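Local coordinates for protein TlmII (PDB 4HVM) that belongs to the condensation-domain family of nonribosomal peptide synthetases, takes part in tallysomycin biosynthesis and may bind phosphopantetheine, at residues Q99-R110 with L388-G396; G213-G224 with E426-R436. One frame throughout, in Å; residues are numbered along the deposited sequence.

Contact 1. Residues Q99-R110 with L388-G396; sequences QARCVELLRADR and LFREADLIG. With SO4 (sulfate ion), chain F.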
loop_
_atom_site.group_PDB
_atom_site.type_symbol
_atom_site.label_atom_id
_atom_site.label_comp_id
_atom_site.label_asym_id
_atom_site.label_seq_id
_atom_site.Cartn_x
_atom_site.Cartn_y
_atom_site.Cartn_z
ATOM N N GLN A 99 -10.627 13.197 17.761
ATOM C CA GLN A 99 -9.854 12.781 16.592
ATOM C C GLN A 99 -8.771 11.760 16.933
ATOM O O GLN A 99 -8.539 10.813 16.176
ATOM C CB GLN A 99 -9.252 13.989 15.868
ATOM C CG GLN A 99 -10.297 14.932 15.282
ATOM C CD GLN A 99 -9.751 15.792 14.155
ATOM O OE1 GLN A 99 -8.552 15.780 13.875
ATOM N NE2 GLN A 99 -10.632 16.541 13.498
ATOM N N ALA A 100 -8.112 11.950 18.071
ATOM C CA ALA A 100 -7.086 11.015 18.511
ATOM C C ALA A 100 -7.698 9.662 18.838
ATOM O O ALA A 100 -7.057 8.627 18.657
ATOM C CB ALA A 100 -6.347 11.562 19.723
ATOM N N ARG A 101 -8.939 9.676 19.318
ATOM C CA ARG A 101 -9.641 8.450 19.678
ATOM C C ARG A 101 -10.082 7.694 18.434
ATOM O O ARG A 101 -10.070 6.462 18.406
ATOM C CB ARG A 101 -10.861 8.767 20.541
ATOM C CG ARG A 101 -10.575 9.650 21.740
ATOM C CD ARG A 101 -9.765 8.930 22.798
ATOM N NE ARG A 101 -8.326 8.988 22.553
ATOM C CZ ARG A 101 -7.534 9.976 22.959
ATOM N NH1 ARG A 101 -6.234 9.933 22.696
ATOM N NH2 ARG A 101 -8.038 11.008 23.624
ATOM N N CYS A 102 -10.472 8.441 17.405
ATOM C CA CYS A 102 -10.945 7.846 16.162
ATOM C C CYS A 102 -9.827 7.071 15.473
ATOM O O CYS A 102 -10.067 6.049 14.829
ATOM C CB CYS A 102 -11.502 8.923 15.233
ATOM S SG CYS A 102 -12.297 8.273 13.750
ATOM N N VAL A 103 -8.602 7.566 15.620
ATOM C CA VAL A 103 -7.430 6.880 15.089
ATOM C C VAL A 103 -7.198 5.593 15.865
ATOM O O VAL A 103 -6.935 4.542 15.284
ATOM C CB VAL A 103 -6.168 7.761 15.162
ATOM C CG1 VAL A 103 -4.926 6.961 14.790
ATOM C CG2 VAL A 103 -6.312 8.968 14.258
ATOM N N GLU A 104 -7.300 5.684 17.185
ATOM C CA GLU A 104 -7.128 4.524 18.043
ATOM C C GLU A 104 -8.248 3.515 17.812
ATOM O O GLU A 104 -8.058 2.316 17.991
ATOM C CB GLU A 104 -7.087 4.949 19.514
ATOM C CG GLU A 104 -5.895 5.827 19.882
ATOM C CD GLU A 104 -6.135 6.644 21.143
ATOM O OE1 GLU A 104 -7.268 6.620 21.666
ATOM O OE2 GLU A 104 -5.188 7.314 21.609
ATOM N N LEU A 105 -9.415 4.004 17.409
ATOM C CA LEU A 105 -10.553 3.129 17.144
ATOM C C LEU A 105 -10.312 2.276 15.901
ATOM O O LEU A 105 -10.468 1.055 15.930
ATOM C CB LEU A 105 -11.830 3.957 16.977
ATOM C CG LEU A 105 -13.162 3.232 16.771
ATOM C CD1 LEU A 105 -14.282 3.998 17.453
ATOM C CD2 LEU A 105 -13.469 3.071 15.293
ATOM N N LEU A 106 -9.947 2.932 14.805
ATOM C CA LEU A 106 -9.716 2.246 13.540
ATOM C C LEU A 106 -8.531 1.288 13.626
ATOM O O LEU A 106 -8.570 0.187 13.075
ATOM C CB LEU A 106 -9.506 3.261 12.418
ATOM C CG LEU A 106 -10.718 4.139 12.115
ATOM C CD1 LEU A 106 -10.386 5.164 11.053
ATOM C CD2 LEU A 106 -11.885 3.275 11.673
ATOM N N ARG A 107 -7.479 1.716 14.318
ATOM C CA ARG A 107 -6.324 0.861 14.561
ATOM C C ARG A 107 -6.725 -0.388 15.336
ATOM O O ARG A 107 -6.266 -1.490 15.034
ATOM C CB ARG A 107 -5.248 1.612 15.345
ATOM C CG ARG A 107 -4.391 2.552 14.520
ATOM C CD ARG A 107 -3.378 3.266 15.405
ATOM N NE ARG A 107 -2.474 4.120 14.641
ATOM C CZ ARG A 107 -1.479 4.820 15.175
ATOM N NH1 ARG A 107 -1.261 4.770 16.481
ATOM N NH2 ARG A 107 -0.702 5.570 14.405
ATOM N N ALA A 108 -7.583 -0.207 16.335
ATOM C CA ALA A 108 -8.021 -1.314 17.175
ATOM C C ALA A 108 -8.840 -2.325 16.388
ATOM O O ALA A 108 -8.650 -3.533 16.527
ATOM C CB ALA A 108 -8.819 -0.797 18.360
ATOM N N ASP A 109 -9.748 -1.827 15.553
ATOM C CA ASP A 109 -10.574 -2.697 14.728
ATOM C C ASP A 109 -9.730 -3.372 13.654
ATOM O O ASP A 109 -10.048 -4.469 13.199
ATOM C CB ASP A 109 -11.712 -1.908 14.082
ATOM C CG ASP A 109 -12.697 -2.801 13.351
ATOM O OD1 ASP A 109 -13.586 -3.381 14.011
ATOM O OD2 ASP A 109 -12.585 -2.929 12.115
ATOM N N ARG A 110 -8.653 -2.703 13.256
ATOM C CA ARG A 110 -7.727 -3.242 12.269
ATOM C C ARG A 110 -6.947 -4.423 12.831
ATOM O O ARG A 110 -6.631 -5.372 12.113
ATOM C CB ARG A 110 -6.761 -2.147 11.813
ATOM C CG ARG A 110 -5.734 -2.586 10.786
ATOM C CD ARG A 110 -4.614 -1.573 10.698
ATOM N NE ARG A 110 -3.886 -1.483 11.959
ATOM C CZ ARG A 110 -3.005 -0.532 12.249
ATOM N NH1 ARG A 110 -2.394 -0.542 13.426
ATOM N NH2 ARG A 110 -2.738 0.425 11.370
ATOM N N LEU A 388 -9.055 14.057 3.709
ATOM C CA LEU A 388 -8.449 12.836 4.222
ATOM C C LEU A 388 -8.301 12.944 5.733
ATOM O O LEU A 388 -8.044 14.026 6.261
ATOM C CB LEU A 388 -7.087 12.592 3.569
ATOM C CG LEU A 388 -7.048 11.760 2.282
ATOM C CD1 LEU A 388 -7.916 12.364 1.189
ATOM C CD2 LEU A 388 -5.615 11.599 1.803
ATOM N N PHE A 389 -8.471 11.825 6.428
ATOM C CA PHE A 389 -8.423 11.831 7.886
ATOM C C PHE A 389 -7.175 11.153 8.442
ATOM O O PHE A 389 -7.068 9.927 8.424
ATOM C CB PHE A 389 -9.681 11.190 8.479
ATOM C CG PHE A 389 -9.645 11.076 9.975
ATOM C CD1 PHE A 389 -9.673 12.212 10.767
ATOM C CD2 PHE A 389 -9.571 9.839 10.589
ATOM C CE1 PHE A 389 -9.630 12.116 12.145
ATOM C CE2 PHE A 389 -9.530 9.737 11.967
ATOM C CZ PHE A 389 -9.559 10.875 12.746
ATOM N N ARG A 390 -6.243 11.970 8.932
ATOM C CA ARG A 390 -5.048 11.493 9.630
ATOM C C ARG A 390 -4.352 10.343 8.911
ATOM O O ARG A 390 -3.954 9.364 9.540
ATOM C CB ARG A 390 -5.397 11.072 11.063
ATOM C CG ARG A 390 -5.922 12.194 11.950
ATOM C CD ARG A 390 -4.798 13.070 12.488
ATOM N NE ARG A 390 -5.301 14.105 13.387
ATOM C CZ ARG A 390 -5.470 13.943 14.697
ATOM N NH1 ARG A 390 -5.174 12.784 15.269
ATOM N NH2 ARG A 390 -5.936 14.942 15.435
ATOM N N GLU A 391 -4.218 10.459 7.593
ATOM C CA GLU A 391 -3.621 9.397 6.789
ATOM C C GLU A 391 -2.228 9.011 7.284
ATOM O O GLU A 391 -1.858 7.839 7.267
ATOM C CB GLU A 391 -3.567 9.803 5.315
ATOM C CG GLU A 391 -3.120 8.687 4.383
ATOM C CD GLU A 391 -3.115 9.111 2.926
ATOM O OE1 GLU A 391 -2.468 10.130 2.599
ATOM O OE2 GLU A 391 -3.764 8.425 2.109
ATOM N N ALA A 392 -1.472 10.004 7.743
ATOM C CA ALA A 392 -0.124 9.783 8.257
ATOM C C ALA A 392 -0.103 8.889 9.493
ATOM O O ALA A 392 0.856 8.152 9.719
ATOM C CB ALA A 392 0.543 11.108 8.560
ATOM N N ASP A 393 -1.163 8.962 10.290
ATOM C CA ASP A 393 -1.241 8.198 11.531
ATOM C C ASP A 393 -1.896 6.832 11.326
ATOM O O ASP A 393 -1.685 5.909 12.112
ATOM C CB ASP A 393 -1.987 8.989 12.612
ATOM C CG ASP A 393 -1.219 10.216 13.072
ATOM O OD1 ASP A 393 0.032 10.198 13.007
ATOM O OD2 ASP A 393 -1.867 11.193 13.506
ATOM N N LEU A 394 -2.685 6.702 10.264
ATOM C CA LEU A 394 -3.361 5.445 9.976
ATOM C C LEU A 394 -2.463 4.498 9.191
ATOM O O LEU A 394 -2.685 3.291 9.185
ATOM C CB LEU A 394 -4.669 5.688 9.227
ATOM C CG LEU A 394 -5.814 6.230 10.075
ATOM C CD1 LEU A 394 -7.021 6.559 9.212
ATOM C CD2 LEU A 394 -6.183 5.226 11.153
ATOM N N ILE A 395 -1.452 5.049 8.526
ATOM C CA ILE A 395 -0.461 4.227 7.837
ATOM C C ILE A 395 0.433 3.510 8.846
ATOM O O ILE A 395 1.214 4.142 9.558
ATOM C CB ILE A 395 0.417 5.062 6.887
ATOM C CG1 ILE A 395 -0.401 5.523 5.684
ATOM C CG2 ILE A 395 1.604 4.252 6.410
ATOM C CD1 ILE A 395 0.366 6.412 4.735
ATOM N N GLY A 396 0.305 2.189 8.908
ATOM C CA GLY A 396 1.080 1.386 9.837
ATOM C C GLY A 396 2.408 0.952 9.249
ATOM O O GLY A 396 2.650 -0.236 9.034
HETATM S S SO4 F . -0.726 0.169 5.643
HETATM O O1 SO4 F . 0.354 0.821 6.381
HETATM O O2 SO4 F . -0.562 -1.282 5.678
HETATM O O3 SO4 F . -2.003 0.522 6.258
HETATM O O4 SO4 F . -0.702 0.616 4.252
#

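Contact 2. Residues G213-G224 with E426-R436; sequences GPPETSRLRVPG and EDMVIVLDQRR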
loop_
_atom_site.group_PDB
_atom_site.type_symbol
_atom_site.label_atom_id
_atom_site.label_comp_id
_atom_site.label_asym_id
_atom_site.label_seq_id
_atom_site.Cartn_x
_atom_site.Cartn_y
_atom_site.Cartn_z
ATOM N N GLY A 213 17.809 -5.643 15.307
ATOM C CA GLY A 213 17.155 -4.796 16.290
ATOM C C GLY A 213 15.655 -4.685 16.080
ATOM O O GLY A 213 15.148 -5.066 15.024
ATOM N N PRO A 214 14.934 -4.160 17.087
ATOM C CA PRO A 214 13.479 -3.973 17.018
ATOM C C PRO A 214 13.097 -2.782 16.150
ATOM O O PRO A 214 13.868 -1.825 16.055
ATOM C CB PRO A 214 13.096 -3.699 18.473
ATOM C CG PRO A 214 14.305 -3.069 19.059
ATOM C CD PRO A 214 15.487 -3.709 18.377
ATOM N N PRO A 215 11.909 -2.832 15.529
ATOM C CA PRO A 215 11.463 -1.758 14.635
ATOM C C PRO A 215 11.128 -0.469 15.383
ATOM O O PRO A 215 10.359 -0.491 16.342
ATOM C CB PRO A 215 10.205 -2.344 13.989
ATOM C CG PRO A 215 9.703 -3.342 14.973
ATOM C CD PRO A 215 10.923 -3.924 15.621
ATOM N N GLU A 216 11.707 0.640 14.937
ATOM C CA GLU A 216 11.452 1.940 15.545
ATOM C C GLU A 216 10.993 2.951 14.496
ATOM O O GLU A 216 11.474 2.943 13.365
ATOM C CB GLU A 216 12.700 2.438 16.275
ATOM C CG GLU A 216 13.980 2.369 15.454
ATOM C CD GLU A 216 15.216 2.652 16.290
ATOM O OE1 GLU A 216 15.060 3.131 17.433
ATOM O OE2 GLU A 216 16.340 2.393 15.807
ATOM N N THR A 217 10.065 3.822 14.881
ATOM C CA THR A 217 9.433 4.745 13.941
ATOM C C THR A 217 9.903 6.192 14.092
ATOM O O THR A 217 9.968 6.728 15.197
ATOM C CB THR A 217 7.901 4.687 14.080
ATOM O OG1 THR A 217 7.441 3.384 13.704
ATOM C CG2 THR A 217 7.228 5.729 13.202
ATOM N N SER A 218 10.227 6.815 12.962
ATOM C CA SER A 218 10.597 8.221 12.924
ATOM C C SER A 218 9.766 8.927 11.862
ATOM O O SER A 218 9.414 8.324 10.848
ATOM C CB SER A 218 12.082 8.372 12.607
ATOM O OG SER A 218 12.873 7.585 13.477
ATOM N N ARG A 219 9.455 10.199 12.089
ATOM C CA ARG A 219 8.618 10.952 11.156
ATOM C C ARG A 219 9.228 12.291 10.755
ATOM O O ARG A 219 9.832 12.985 11.575
ATOM C CB ARG A 219 7.222 11.169 11.742
ATOM C CG ARG A 219 6.434 9.889 11.927
ATOM C CD ARG A 219 5.065 10.152 12.530
ATOM N NE ARG A 219 4.366 8.906 12.830
ATOM C CZ ARG A 219 4.533 8.211 13.949
ATOM N NH1 ARG A 219 5.378 8.641 14.877
ATOM N NH2 ARG A 219 3.859 7.085 14.141
ATOM N N LEU A 220 9.067 12.636 9.483
ATOM C CA LEU A 220 9.497 13.922 8.957
ATOM C C LEU A 220 8.339 14.596 8.233
ATOM O O LEU A 220 7.887 14.118 7.193
ATOM C CB LEU A 220 10.667 13.738 7.990
ATOM C CG LEU A 220 11.112 14.995 7.231
ATOM C CD1 LEU A 220 11.691 16.028 8.187
ATOM C CD2 LEU A 220 12.107 14.640 6.144
ATOM N N ARG A 221 7.856 15.703 8.784
ATOM C CA ARG A 221 6.752 16.426 8.169
ATOM C C ARG A 221 7.271 17.352 7.082
ATOM O O ARG A 221 8.075 18.243 7.350
ATOM C CB ARG A 221 5.982 17.239 9.209
ATOM C CG ARG A 221 4.629 17.733 8.719
ATOM C CD ARG A 221 4.020 18.720 9.694
ATOM N NE ARG A 221 4.772 19.969 9.723
ATOM C CZ ARG A 221 4.902 20.742 10.795
ATOM N NH1 ARG A 221 4.337 20.396 11.945
ATOM N NH2 ARG A 221 5.608 21.861 10.715
ATOM N N VAL A 222 6.805 17.136 5.857
ATOM C CA VAL A 222 7.218 17.945 4.719
ATOM C C VAL A 222 6.075 18.848 4.282
ATOM O O VAL A 222 4.951 18.382 4.101
ATOM C CB VAL A 222 7.649 17.057 3.534
ATOM C CG1 VAL A 222 7.799 17.880 2.271
ATOM C CG2 VAL A 222 8.942 16.328 3.861
ATOM N N PRO A 223 6.355 20.151 4.132
ATOM C CA PRO A 223 5.350 21.089 3.624
ATOM C C PRO A 223 4.848 20.630 2.263
ATOM O O PRO A 223 5.657 20.228 1.427
ATOM C CB PRO A 223 6.136 22.393 3.481
ATOM C CG PRO A 223 7.248 22.273 4.467
ATOM C CD PRO A 223 7.627 20.822 4.455
ATOM N N GLY A 224 3.535 20.684 2.057
ATOM C CA GLY A 224 2.918 20.216 0.829
ATOM C C GLY A 224 3.535 20.788 -0.430
ATOM O O GLY A 224 3.660 20.099 -1.441
ATOM N N GLU A 426 -2.343 20.109 4.999
ATOM C CA GLU A 426 -1.826 20.417 3.674
ATOM C C GLU A 426 -0.357 20.030 3.594
ATOM O O GLU A 426 0.395 20.584 2.796
ATOM C CB GLU A 426 -1.993 21.903 3.350
ATOM C CG GLU A 426 -3.435 22.363 3.210
ATOM C CD GLU A 426 -4.039 22.817 4.526
ATOM O OE1 GLU A 426 -3.793 23.976 4.927
ATOM O OE2 GLU A 426 -4.763 22.018 5.155
ATOM N N ASP A 427 0.049 19.080 4.432
ATOM C CA ASP A 427 1.433 18.617 4.454
ATOM C C ASP A 427 1.523 17.120 4.177
ATOM O O ASP A 427 0.528 16.404 4.266
ATOM C CB ASP A 427 2.076 18.923 5.809
ATOM C CG ASP A 427 2.099 20.405 6.122
ATOM O OD1 ASP A 427 2.229 21.210 5.175
ATOM O OD2 ASP A 427 1.988 20.763 7.315
HETATM N N MSE A 428 2.721 16.658 3.837
HETATM C CA MSE A 428 2.986 15.236 3.681
HETATM C C MSE A 428 3.915 14.793 4.802
HETATM O O MSE A 428 4.870 15.495 5.138
HETATM C CB MSE A 428 3.637 14.959 2.325
HETATM C CG MSE A 428 2.745 15.268 1.138
HETATM SE SE MSE A 428 1.214 14.062 1.064
HETATM C CE MSE A 428 1.950 12.638 -0.048
ATOM N N VAL A 429 3.631 13.636 5.389
ATOM C CA VAL A 429 4.469 13.113 6.458
ATOM C C VAL A 429 5.145 11.817 6.036
ATOM O O VAL A 429 4.479 10.853 5.662
ATOM C CB VAL A 429 3.664 12.880 7.747
ATOM C CG1 VAL A 429 4.534 12.228 8.814
ATOM C CG2 VAL A 429 3.100 14.188 8.251
ATOM N N ILE A 430 6.471 11.808 6.088
ATOM C CA ILE A 430 7.244 10.613 5.779
ATOM C C ILE A 430 7.420 9.742 7.023
ATOM O O ILE A 430 8.076 10.140 7.983
ATOM C CB ILE A 430 8.627 10.979 5.213
ATOM C CG1 ILE A 430 8.473 11.787 3.925
ATOM C CG2 ILE A 430 9.440 9.729 4.960
ATOM C CD1 ILE A 430 9.791 12.235 3.321
ATOM N N VAL A 431 6.821 8.556 7.008
ATOM C CA VAL A 431 6.923 7.647 8.144
ATOM C C VAL A 431 7.984 6.578 7.894
ATOM O O VAL A 431 7.878 5.793 6.953
ATOM C CB VAL A 431 5.579 6.972 8.458
ATOM C CG1 VAL A 431 5.705 6.114 9.699
ATOM C CG2 VAL A 431 4.489 8.014 8.641
ATOM N N LEU A 432 9.005 6.553 8.745
ATOM C CA LEU A 432 10.141 5.653 8.559
ATOM C C LEU A 432 10.165 4.550 9.605
ATOM O O LEU A 432 10.111 4.822 10.802
ATOM C CB LEU A 432 11.457 6.431 8.615
ATOM C CG LEU A 432 12.743 5.607 8.624
ATOM C CD1 LEU A 432 12.954 4.922 7.285
ATOM C CD2 LEU A 432 13.938 6.480 8.980
ATOM N N ASP A 433 10.255 3.306 9.144
ATOM C CA ASP A 433 10.361 2.154 10.033
ATOM C C ASP A 433 11.707 1.470 9.820
ATOM O O ASP A 433 11.957 0.898 8.762
ATOM C CB ASP A 433 9.218 1.171 9.773
ATOM C CG ASP A 433 7.857 1.759 10.101
ATOM O OD1 ASP A 433 7.724 2.407 11.161
ATOM O OD2 ASP A 433 6.922 1.586 9.292
ATOM N N GLN A 434 12.579 1.532 10.821
ATOM C CA GLN A 434 13.930 0.997 10.678
ATOM C C GLN A 434 14.258 -0.129 11.648
ATOM O O GLN A 434 13.629 -0.270 12.694
ATOM C CB GLN A 434 14.970 2.110 10.824
ATOM C CG GLN A 434 15.121 2.968 9.588
ATOM C CD GLN A 434 16.565 3.346 9.316
ATOM O OE1 GLN A 434 17.192 2.825 8.393
ATOM N NE2 GLN A 434 17.098 4.260 10.118
ATOM N N ARG A 435 15.247 -0.931 11.273
ATOM C CA ARG A 435 15.827 -1.933 12.156
ATOM C C ARG A 435 17.342 -1.857 12.008
ATOM O O ARG A 435 17.902 -2.367 11.036
ATOM C CB ARG A 435 15.327 -3.333 11.793
ATOM C CG ARG A 435 13.815 -3.467 11.773
ATOM C CD ARG A 435 13.378 -4.921 11.741
ATOM N NE ARG A 435 11.926 -5.038 11.626
ATOM C CZ ARG A 435 11.203 -5.999 12.191
ATOM N NH1 ARG A 435 11.792 -6.936 12.922
ATOM N NH2 ARG A 435 9.886 -6.019 12.027
ATOM N N ARG A 436 17.998 -1.203 12.964
ATOM C CA ARG A 436 19.431 -0.927 12.873
ATOM C C ARG A 436 20.263 -2.207 12.863
ATOM O O ARG A 436 19.972 -3.151 13.598
ATOM C CB ARG A 436 19.878 -0.030 14.032
ATOM C CG ARG A 436 21.121 0.802 13.739
ATOM C CD ARG A 436 20.763 2.104 13.035
ATOM N NE ARG A 436 20.021 3.009 13.909
ATOM C CZ ARG A 436 19.625 4.230 13.565
ATOM N NH1 ARG A 436 19.899 4.701 12.355
ATOM N NH2 ARG A 436 18.958 4.981 14.430
#

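Contact 1. Residues Q99-R110 with L388-G396
Apolar packing of Cys-102, Val-103 and Leu-106 against Phe-389, Arg-390 and Leu-394 forms the centre of this contact. The sulfur of Cys-102 lies obliquely to the Phe-389 ring, SG being 3.6 Å from CE2 of Phe-389, a sulfur-aromatic contact, while the backbone O of Gln-99 meets the rim of the ring. One methyl of Val-103, CG2, rests 3.9 Å from Arg-390 CB; CD2 of Leu-394 lies 4.1 Å from Leu-106 CB.

Arg-390 holds CG anti to its carbonyl carbon, over the rim of one Phe-389 face, and a bend at chi2 (-80°) then carries the guanidinium across Gln-99, CB of Gln-99 under one face and NH2 of Arg-390 3.2 Å from Gln-99 OE1. With an alanine here, the Phe-389 ring and Val-103 CG2 would probably lose part of their cover and Gln-99 would be freer to turn.

Two nitrogens of Arg-107 share one backbone acceptor. The extended side chain reaches the carbonyl of Asp-393 with its guanidinium edge: NH2 meets a lone pair of Asp-393 O at 2.5 Å, and NE adds a weak bond to that oxygen. Val-103 CG1 backs one guanidinium face.

Helix 98-110 thus packs on the short helix 391-394 that follows edge strand 385-388, consistent with the crossover between the two halves of a condensation domain.

Contact 2. Residues G213-G224 with E426-R436
Strands 216-223 and 427-434 pair antiparallel, their axes 4.6 Å apart at closest and 160° between directions, with hydrogen-bonded pairs Glu-216/Gln-434, Ser-218/Leu-432, Leu-220/Ile-430 and Val-222/Met-428 each closed by two N-H to O bonds. Between them the non-hydrogen-bonded pairs bring Thr-217, Arg-219 and Arg-221 beside Asp-433, Val-431 and Val-429.

On that face Thr-217 and Asp-433 lie side by side, and OG1 of Thr-217 donates to Asp-433 OD1 at 2.7 Å, nearly in line with the carboxylate C-O bond. Thr-217 holds OG1 beside its backbone N (chi1 -64°), which turns CG2 the other way, to 3.8 Å from Val-431 CG1 and over one face of the Arg-219 guanidinium. Further along, Arg-221 lays CG 3.9 Å from Val-429 CG2 and bends at chi3; its NE stays 3.8 Å from Asp-427 OD2, a long salt bridge of charge alone, since the oxygen lies well out of the guanidinium plane. The other carboxylate oxygen, Asp-427 OD1, accepts a weak bond from Gly-224 N as the strand runs into helix 224-231.

On the face of Leu-220, Val-222, Ile-430 and Leu-432 the middle and the Val-222 end are apolar. Val-222 CG2 comes within 4.2 Å of Ile-430 CD1, and Leu-220 adjoins the same methyl, while helix 445-459 covers Leu-220 and Val-222. The selenomethionine side chain of Met-428 bends off toward strand 417-424.

Near Gly-213, Pro-215 lies flat against Arg-435, its CD centred 4.0 Å above one guanidinium face; Arg-435 also makes a cation-pi contact with Trp-412.

Eight backbone bonds carry the pairing; apolar side chains under helix 445-459 line the middle of one face, polar groups are spread along the rest, and side chains probably add little directional bonding.

Segment 388-396 joins the two contacts. Their centres are about 16 Å apart, yet they touch directly: CB of Ala-392 lies 3.7 Å from CB of Val-429, and O of Ala-392 3.8 Å from Val-431 CG2. The short helix 391-394 is therefore held between helix 98-110 on one side and, on the other, the sheet of contact 2, whose strand 417-424 also receives Arg-390, Ala-392 and Ile-395. Along the chain the segments alternate, so each contact has one segment between the two of the other. The sulfate, weakly bound by Gly-396 N at the end of contact 1, probably came from the crystallisation liquor and is no sure sign of a substrate site.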